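PDB 5EY5: LBCATS-a from Synthetic construct, which probably catalyses, as the alpha chain of tryptophan synthase, the cleavage of indole-3-glycerol phosphate into indole and glyceraldehyde 3-phosphate. Local coordinates for residues L11-A25 / L40-P53. Sequence-based numbering, arbitrary orientation.
With G3P (sn-glycerol-3-phosphate), chain E.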
ATOM      1  N   LEU A  11     -34.597  42.098 -38.911  1.00 39.16           N
ATOM      2  CA  LEU A  11     -34.657  40.852 -39.679  1.00 39.96           C
ATOM      3  C   LEU A  11     -36.096  40.395 -39.873  1.00 39.18           C
ATOM      4  O   LEU A  11     -36.483  39.971 -40.967  1.00 42.67           O
ATOM      5  CB  LEU A  11     -33.833  39.766 -38.980  1.00 40.99           C
ATOM      6  CG  LEU A  11     -32.326  40.027 -38.866  1.00 37.69           C
ATOM      7  CD1 LEU A  11     -31.739  39.242 -37.707  1.00 36.56           C
ATOM      8  CD2 LEU A  11     -31.600  39.688 -40.153  1.00 45.81           C
ATOM      9  N   LYS A  12     -36.902  40.458 -38.807  1.00 38.57           N
ATOM     10  CA  LYS A  12     -38.318  40.133 -38.912  1.00 46.51           C
ATOM     11  C   LYS A  12     -38.995  40.946 -40.013  1.00 48.64           C
ATOM     12  O   LYS A  12     -39.758  40.413 -40.824  1.00 47.14           O
ATOM     13  CB  LYS A  12     -39.002  40.366 -37.562  1.00 43.70           C
ATOM     14  CG  LYS A  12     -40.511  40.423 -37.652  1.00 51.49           C
ATOM     15  CD  LYS A  12     -41.166  40.516 -36.281  1.00 65.40           C
ATOM     16  CE  LYS A  12     -40.826  39.316 -35.397  1.00 70.05           C
ATOM     17  NZ  LYS A  12     -41.800  39.157 -34.268  1.00 75.63           N
ATOM     18  N   LYS A  13     -38.730  42.244 -40.067  1.00 49.94           N
ATOM     19  CA  LYS A  13     -39.370  43.041 -41.107  1.00 52.78           C
ATOM     20  C   LYS A  13     -38.868  42.698 -42.503  1.00 43.20           C
ATOM     21  O   LYS A  13     -39.593  42.924 -43.476  1.00 47.37           O
ATOM     22  CB  LYS A  13     -39.191  44.526 -40.812  1.00 53.57           C
ATOM     23  CG  LYS A  13     -40.316  45.082 -39.942  1.00 62.56           C
ATOM     24  CD  LYS A  13     -39.792  45.725 -38.681  1.00 65.45           C
ATOM     25  CE  LYS A  13     -39.150  47.065 -38.980  1.00 67.49           C
ATOM     26  NZ  LYS A  13     -38.988  47.876 -37.742  1.00 72.35           N
ATOM     27  N   LYS A  14     -37.676  42.132 -42.624  1.00 41.00           N
ATOM     28  CA  LYS A  14     -37.104  41.738 -43.908  1.00 45.49           C
ATOM     29  C   LYS A  14     -37.392  40.289 -44.279  1.00 50.15           C
ATOM     30  O   LYS A  14     -37.017  39.864 -45.376  1.00 52.26           O
ATOM     31  CB  LYS A  14     -35.586  41.957 -43.896  1.00 44.84           C
ATOM     32  CG  LYS A  14     -35.179  43.414 -43.741  1.00 53.26           C
ATOM     33  CD  LYS A  14     -33.697  43.582 -43.420  1.00 57.35           C
ATOM     34  CE  LYS A  14     -33.432  45.014 -42.958  1.00 62.67           C
ATOM     35  NZ  LYS A  14     -32.039  45.447 -43.183  1.00 67.28           N
ATOM     36  N   GLY A  15     -38.032  39.522 -43.400  1.00 48.63           N
ATOM     37  CA  GLY A  15     -38.228  38.101 -43.656  1.00 46.32           C
ATOM     38  C   GLY A  15     -36.949  37.285 -43.612  1.00 42.70           C
ATOM     39  O   GLY A  15     -36.801  36.336 -44.393  1.00 45.90           O
ATOM     40  N   GLU A  16     -36.028  37.615 -42.709  1.00 41.83           N
ATOM     41  CA  GLU A  16     -34.705  36.995 -42.667  1.00 44.01           C
ATOM     42  C   GLU A  16     -34.419  36.361 -41.308  1.00 41.68           C
ATOM     43  O   GLU A  16     -35.133  36.574 -40.325  1.00 41.43           O
ATOM     44  CB  GLU A  16     -33.622  38.021 -43.007  1.00 50.35           C
ATOM     45  CG  GLU A  16     -33.728  38.536 -44.427  1.00 59.63           C
ATOM     46  CD  GLU A  16     -32.898  39.775 -44.665  1.00 72.75           C
ATOM     47  OE1 GLU A  16     -32.149  40.178 -43.749  1.00 70.22           O
ATOM     48  OE2 GLU A  16     -33.005  40.349 -45.769  1.00 81.19           O
ATOM     49  N   LYS A  17     -33.346  35.566 -41.266  1.00 35.45           N
ATOM     50  CA  LYS A  17     -32.946  34.800 -40.092  1.00 36.44           C
ATOM     51  C   LYS A  17     -31.584  35.274 -39.608  1.00 36.67           C
ATOM     52  O   LYS A  17     -30.704  35.601 -40.419  1.00 37.44           O
ATOM     53  CB  LYS A  17     -32.883  33.296 -40.413  1.00 38.83           C
ATOM     54  CG  LYS A  17     -34.163  32.708 -40.938  1.00 41.55           C
ATOM     55  CD  LYS A  17     -35.259  32.819 -39.909  1.00 42.77           C
ATOM     56  CE  LYS A  17     -36.500  32.075 -40.351  1.00 47.72           C
ATOM     57  NZ  LYS A  17     -37.543  32.167 -39.305  1.00 52.61           N
ATOM     58  N   ALA A  18     -31.415  35.326 -38.290  1.00 41.12           N
ATOM     59  CA  ALA A  18     -30.166  35.797 -37.707  1.00 36.20           C
ATOM     60  C   ALA A  18     -29.092  34.722 -37.800  1.00 40.19           C
ATOM     61  O   ALA A  18     -29.306  33.577 -37.382  1.00 38.36           O
ATOM     62  CB  ALA A  18     -30.356  36.204 -36.245  1.00 30.51           C
ATOM     63  N   LEU A  19     -27.943  35.098 -38.362  1.00 33.31           N
ATOM     64  CA  LEU A  19     -26.728  34.297 -38.309  1.00 37.21           C
ATOM     65  C   LEU A  19     -25.850  34.853 -37.194  1.00 34.88           C
ATOM     66  O   LEU A  19     -25.514  36.042 -37.198  1.00 32.54           O
ATOM     67  CB  LEU A  19     -25.977  34.332 -39.637  1.00 30.46           C
ATOM     68  CG  LEU A  19     -24.543  33.789 -39.589  1.00 34.59           C
ATOM     69  CD1 LEU A  19     -24.573  32.312 -39.273  1.00 34.35           C
ATOM     70  CD2 LEU A  19     -23.842  34.041 -40.924  1.00 42.42           C
ATOM     71  N   ILE A  20     -25.494  34.002 -36.244  1.00 33.94           N
ATOM     72  CA  ILE A  20     -24.811  34.463 -35.039  1.00 30.24           C
ATOM     73  C   ILE A  20     -23.508  33.694 -34.912  1.00 33.24           C
ATOM     74  O   ILE A  20     -23.505  32.600 -34.340  1.00 27.22           O
ATOM     75  CB  ILE A  20     -25.687  34.267 -33.794  1.00 32.77           C
ATOM     76  CG1 ILE A  20     -27.062  34.935 -33.983  1.00 36.48           C
ATOM     77  CG2 ILE A  20     -24.958  34.741 -32.543  1.00 27.94           C
ATOM     78  CD1 ILE A  20     -28.161  34.355 -33.102  1.00 40.22           C
ATOM     79  N   PRO A  21     -22.390  34.203 -35.433  1.00 32.56           N
ATOM     80  CA  PRO A  21     -21.121  33.488 -35.253  1.00 27.64           C
ATOM     81  C   PRO A  21     -20.581  33.655 -33.839  1.00 32.74           C
ATOM     82  O   PRO A  21     -20.759  34.699 -33.203  1.00 31.24           O
ATOM     83  CB  PRO A  21     -20.188  34.136 -36.289  1.00 34.64           C
ATOM     84  CG  PRO A  21     -20.782  35.473 -36.584  1.00 36.85           C
ATOM     85  CD  PRO A  21     -22.275  35.322 -36.394  1.00 36.83           C
ATOM     86  N   PHE A  22     -19.920  32.604 -33.349  1.00 31.81           N
ATOM     87  CA  PHE A  22     -19.143  32.669 -32.112  1.00 31.18           C
ATOM     88  C   PHE A  22     -17.661  32.502 -32.428  1.00 26.55           C
ATOM     89  O   PHE A  22     -17.281  31.531 -33.090  1.00 32.48           O
ATOM     90  CB  PHE A  22     -19.575  31.571 -31.133  1.00 33.97           C
ATOM     91  CG  PHE A  22     -18.591  31.342 -30.015  1.00 34.17           C
ATOM     92  CD1 PHE A  22     -18.780  31.936 -28.782  1.00 34.99           C
ATOM     93  CD2 PHE A  22     -17.468  30.541 -30.202  1.00 29.82           C
ATOM     94  CE1 PHE A  22     -17.874  31.732 -27.751  1.00 37.54           C
ATOM     95  CE2 PHE A  22     -16.565  30.352 -29.198  1.00 35.37           C
ATOM     96  CZ  PHE A  22     -16.759  30.939 -27.964  1.00 38.37           C
ATOM     97  N   ILE A  23     -16.818  33.421 -31.934  1.00 28.70           N
ATOM     98  CA  ILE A  23     -15.381  33.179 -31.870  1.00 35.27           C
ATOM     99  C   ILE A  23     -14.884  33.439 -30.455  1.00 25.05           C
ATOM    100  O   ILE A  23     -15.474  34.205 -29.695  1.00 30.26           O
ATOM    101  CB  ILE A  23     -14.562  34.042 -32.861  1.00 32.27           C
ATOM    102  CG1 ILE A  23     -14.823  35.532 -32.597  1.00 29.02           C
ATOM    103  CG2 ILE A  23     -14.844  33.622 -34.300  1.00 29.01           C
ATOM    104  CD1 ILE A  23     -13.949  36.438 -33.428  1.00 35.43           C
ATOM    105  N   THR A  24     -13.768  32.799 -30.116  1.00 28.95           N
ATOM    106  CA  THR A  24     -13.097  33.071 -28.848  1.00 31.58           C
ATOM    107  C   THR A  24     -12.265  34.339 -28.975  1.00 29.62           C
ATOM    108  O   THR A  24     -11.434  34.452 -29.876  1.00 34.93           O
ATOM    109  CB  THR A  24     -12.205  31.893 -28.449  1.00 32.50           C
ATOM    110  OG1 THR A  24     -13.012  30.742 -28.178  1.00 37.35           O
ATOM    111  CG2 THR A  24     -11.359  32.238 -27.200  1.00 29.89           C
ATOM    112  N   ALA A  25     -12.458  35.283 -28.058  1.00 28.35           N
ATOM    113  CA  ALA A  25     -11.667  36.507 -28.102  1.00 23.39           C
ATOM    114  C   ALA A  25     -10.219  36.230 -27.708  1.00 30.00           C
ATOM    115  O   ALA A  25      -9.953  35.575 -26.688  1.00 29.34           O
ATOM    116  CB  ALA A  25     -12.263  37.573 -27.179  1.00 25.64           C
ATOM    117  N   LEU A  40     -16.486  39.274 -40.001  1.00 35.80           N
ATOM    118  CA  LEU A  40     -17.769  38.619 -39.753  1.00 32.75           C
ATOM    119  C   LEU A  40     -18.926  39.533 -40.114  1.00 36.56           C
ATOM    120  O   LEU A  40     -19.916  39.093 -40.714  1.00 36.57           O
ATOM    121  CB  LEU A  40     -17.871  38.190 -38.283  1.00 33.75           C
ATOM    122  CG  LEU A  40     -16.966  37.041 -37.842  1.00 34.47           C
ATOM    123  CD1 LEU A  40     -17.123  36.814 -36.345  1.00 34.26           C
ATOM    124  CD2 LEU A  40     -17.300  35.791 -38.645  1.00 39.75           C
ATOM    125  N   VAL A  41     -18.808  40.818 -39.761  1.00 33.93           N
ATOM    126  CA  VAL A  41     -19.828  41.804 -40.100  1.00 39.98           C
ATOM    127  C   VAL A  41     -19.966  41.923 -41.610  1.00 43.29           C
ATOM    128  O   VAL A  41     -21.072  41.880 -42.153  1.00 43.95           O
ATOM    129  CB  VAL A  41     -19.490  43.159 -39.452  1.00 45.40           C
ATOM    130  CG1 VAL A  41     -20.466  44.235 -39.906  1.00 49.60           C
ATOM    131  CG2 VAL A  41     -19.496  43.023 -37.927  1.00 48.30           C
ATOM    132  N   GLU A  42     -18.837  42.081 -42.308  1.00 48.11           N
ATOM    133  CA  GLU A  42     -18.863  42.187 -43.763  1.00 54.36           C
ATOM    134  C   GLU A  42     -19.445  40.939 -44.417  1.00 52.16           C
ATOM    135  O   GLU A  42     -19.943  41.005 -45.550  1.00 46.87           O
ATOM    136  CB  GLU A  42     -17.453  42.443 -44.283  1.00 68.75           C
ATOM    137  CG  GLU A  42     -16.821  43.692 -43.702  1.00 83.57           C
ATOM    138  CD  GLU A  42     -17.639  44.939 -43.990  1.00 93.08           C
ATOM    139  OE1 GLU A  42     -17.352  45.623 -44.999  1.00 99.52           O
ATOM    140  OE2 GLU A  42     -18.579  45.224 -43.215  1.00 88.94           O
ATOM    141  N   ALA A  43     -19.358  39.793 -43.744  1.00 50.03           N
ATOM    142  CA  ALA A  43     -19.888  38.542 -44.264  1.00 48.09           C
ATOM    143  C   ALA A  43     -21.364  38.339 -43.942  1.00 43.95           C
ATOM    144  O   ALA A  43     -21.929  37.317 -44.342  1.00 44.92           O
ATOM    145  CB  ALA A  43     -19.074  37.363 -43.725  1.00 48.52           C
ATOM    146  N   GLY A  44     -22.001  39.279 -43.243  1.00 39.88           N
ATOM    147  CA  GLY A  44     -23.432  39.239 -43.011  1.00 42.30           C
ATOM    148  C   GLY A  44     -23.856  38.853 -41.607  1.00 47.13           C
ATOM    149  O   GLY A  44     -25.063  38.778 -41.348  1.00 50.86           O
ATOM    150  N   ALA A  45     -22.920  38.605 -40.692  1.00 41.81           N
ATOM    151  CA  ALA A  45     -23.296  38.249 -39.332  1.00 37.81           C
ATOM    152  C   ALA A  45     -24.213  39.313 -38.744  1.00 43.22           C
ATOM    153  O   ALA A  45     -24.018  40.516 -38.949  1.00 39.65           O
ATOM    154  CB  ALA A  45     -22.055  38.083 -38.460  1.00 35.38           C
ATOM    155  N   ASP A  46     -25.227  38.862 -38.013  1.00 39.98           N
ATOM    156  CA  ASP A  46     -26.209  39.779 -37.453  1.00 36.18           C
ATOM    157  C   ASP A  46     -25.932  40.100 -36.006  1.00 32.76           C
ATOM    158  O   ASP A  46     -26.225  41.208 -35.551  1.00 38.78           O
ATOM    159  CB  ASP A  46     -27.613  39.191 -37.570  1.00 38.97           C
ATOM    160  CG  ASP A  46     -28.025  38.965 -39.003  1.00 48.38           C
ATOM    161  OD1 ASP A  46     -28.392  39.956 -39.666  1.00 50.79           O
ATOM    162  OD2 ASP A  46     -27.982  37.800 -39.459  1.00 52.53           O
ATOM    163  N   ILE A  47     -25.396  39.130 -35.282  1.00 30.95           N
ATOM    164  CA  ILE A  47     -24.977  39.276 -33.901  1.00 30.76           C
ATOM    165  C   ILE A  47     -23.690  38.490 -33.786  1.00 33.57           C
ATOM    166  O   ILE A  47     -23.541  37.443 -34.424  1.00 34.08           O
ATOM    167  CB  ILE A  47     -26.019  38.732 -32.906  1.00 30.69           C
ATOM    168  CG1 ILE A  47     -27.363  39.458 -33.074  1.00 35.53           C
ATOM    169  CG2 ILE A  47     -25.465  38.803 -31.468  1.00 33.84           C
ATOM    170  CD1 ILE A  47     -28.550  38.753 -32.396  1.00 35.61           C
ATOM    171  N   ILE A  48     -22.751  38.996 -33.000  1.00 31.95           N
ATOM    172  CA  ILE A  48     -21.466  38.339 -32.825  1.00 34.60           C
ATOM    173  C   ILE A  48     -21.328  37.964 -31.365  1.00 36.56           C
ATOM    174  O   ILE A  48     -21.462  38.825 -30.481  1.00 33.83           O
ATOM    175  CB  ILE A  48     -20.298  39.220 -33.284  1.00 36.82           C
ATOM    176  CG1 ILE A  48     -20.321  39.336 -34.806  1.00 34.98           C
ATOM    177  CG2 ILE A  48     -18.981  38.633 -32.759  1.00 37.50           C
ATOM    178  CD1 ILE A  48     -19.455  40.426 -35.343  1.00 39.66           C
ATOM    179  N   GLU A  49     -21.094  36.673 -31.117  1.00 35.45           N
ATOM    180  CA  GLU A  49     -20.717  36.180 -29.805  1.00 36.16           C
ATOM    181  C   GLU A  49     -19.200  36.159 -29.693  1.00 30.44           C
ATOM    182  O   GLU A  49     -18.512  35.598 -30.554  1.00 30.30           O
ATOM    183  CB  GLU A  49     -21.279  34.780 -29.560  1.00 36.72           C
ATOM    184  CG  GLU A  49     -22.788  34.725 -29.418  1.00 44.98           C
ATOM    185  CD  GLU A  49     -23.313  33.307 -29.222  1.00 45.35           C
ATOM    186  OE1 GLU A  49     -24.543  33.119 -29.305  1.00 46.39           O
ATOM    187  OE2 GLU A  49     -22.498  32.389 -28.977  1.00 43.15           O
ATOM    188  N   LEU A  50     -18.690  36.770 -28.630  1.00 26.88           N
ATOM    189  CA  LEU A  50     -17.270  36.740 -28.295  1.00 28.09           C
ATOM    190  C   LEU A  50     -17.099  35.917 -27.027  1.00 32.66           C
ATOM    191  O   LEU A  50     -17.659  36.259 -25.980  1.00 34.56           O
ATOM    192  CB  LEU A  50     -16.713  38.153 -28.098  1.00 25.10           C
ATOM    193  CG  LEU A  50     -16.542  38.959 -29.392  1.00 32.90           C
ATOM    194  CD1 LEU A  50     -16.101  40.402 -29.096  1.00 35.93           C
ATOM    195  CD2 LEU A  50     -15.557  38.276 -30.309  1.00 32.30           C
ATOM    196  N   GLY A  51     -16.336  34.830 -27.123  1.00 33.13           N
ATOM    197  CA  GLY A  51     -16.072  34.005 -25.958  1.00 28.84           C
ATOM    198  C   GLY A  51     -14.966  34.605 -25.118  1.00 32.40           C
ATOM    199  O   GLY A  51     -13.871  34.880 -25.621  1.00 30.66           O
ATOM    200  N   ILE A  52     -15.258  34.840 -23.841  1.00 30.25           N
ATOM    201  CA  ILE A  52     -14.251  35.290 -22.884  1.00 26.33           C
ATOM    202  C   ILE A  52     -13.551  34.044 -22.363  1.00 28.72           C
ATOM    203  O   ILE A  52     -14.216  33.176 -21.758  1.00 28.24           O
ATOM    204  CB  ILE A  52     -14.860  36.105 -21.739  1.00 25.79           C
ATOM    205  CG1 ILE A  52     -15.644  37.308 -22.289  1.00 31.26           C
ATOM    206  CG2 ILE A  52     -13.768  36.544 -20.770  1.00 28.68           C
ATOM    207  CD1 ILE A  52     -14.967  38.025 -23.420  1.00 34.41           C
ATOM    208  N   PRO A  53     -12.265  33.877 -22.620  1.00 26.95           N
ATOM    209  CA  PRO A  53     -11.641  32.575 -22.366  1.00 27.90           C
ATOM    210  C   PRO A  53     -11.544  32.312 -20.874  1.00 30.66           C
ATOM    211  O   PRO A  53     -11.206  33.200 -20.090  1.00 30.96           O
ATOM    212  CB  PRO A  53     -10.255  32.713 -23.010  1.00 32.70           C
ATOM    213  CG  PRO A  53      -9.962  34.218 -22.965  1.00 27.73           C
ATOM    214  CD  PRO A  53     -11.324  34.852 -23.214  1.00 31.58           C
TER
HETATM  215  O1  G3P E 301     -22.500  29.849 -28.822  1.00 39.15           O
HETATM  216  C1  G3P E 301     -21.674  28.809 -28.392  1.00 43.18           C
HETATM  217  C2  G3P E 301     -21.036  28.099 -29.582  1.00 44.48           C
HETATM  218  O2  G3P E 301     -19.955  27.363 -29.086  1.00 44.20           O
HETATM  219  C3  G3P E 301     -22.047  27.201 -30.327  1.00 35.39           C
HETATM  220  O1P G3P E 301     -21.769  25.830 -30.166  1.00 38.97           O
HETATM  221  O4P G3P E 301     -19.378  25.427 -30.985  1.00 45.39           O
HETATM  222  O2P G3P E 301     -21.023  23.545 -31.228  1.00 36.67           O
HETATM  223  O3P G3P E 301     -21.236  25.506 -32.666  1.00 44.00           O
HETATM  224  P   G3P E 301     -20.827  25.056 -31.283  1.00 42.49           P
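P21 O accepts E49 N, one of the bonds, with I23 N to E49 O and G51 N to I23 O, that pair parallel strands 18-24 and 48-51, joined through helix 30-42 as the first beta-alpha-beta unit of this TIM barrel. P21 points to the helix side: its CG lies 3.5 Å from A45 CB, tighter than usual, and slides past the methyls of L40. Proline gives up the N-H that would have faced I47 O, and its CD packs 3.2 Å from that oxygen.

Toward the N-terminal end of strand 18-24, D46 extends the pairing ahead of strand 48-51. Its OD2 receives L19 N at 2.9 Å through the anti lone pair, nearly straight at 169°, while D46 N returns a bond to L19 O. The same OD2 forms a salt bridge with R261, and OD1 rests 3.3 Å from L11 CD2.

On the barrel interior, E49 runs extended beyond CG, past I20 CG2, and its OE2 accepts O1 of sn-glycerol-3-phosphate at 2.5 Å. The F22 ring plane is turned 78° from that carboxylate's plane. With CG anti to the backbone N (chi1 165°), the ring reaches G51, where CE1 meets CA at 3.4 Å; a CB there would run into F22 CZ, so glycine suits the place. Ligand O2 lies over one ring face. Replacing F22 with alanine would probably open a gap beside G51 CA and remove that face. The contact thus joins an apolar outer face to an inner one whose buried acid holds a ligand hydroxyl, consistent with a substrate-binding role.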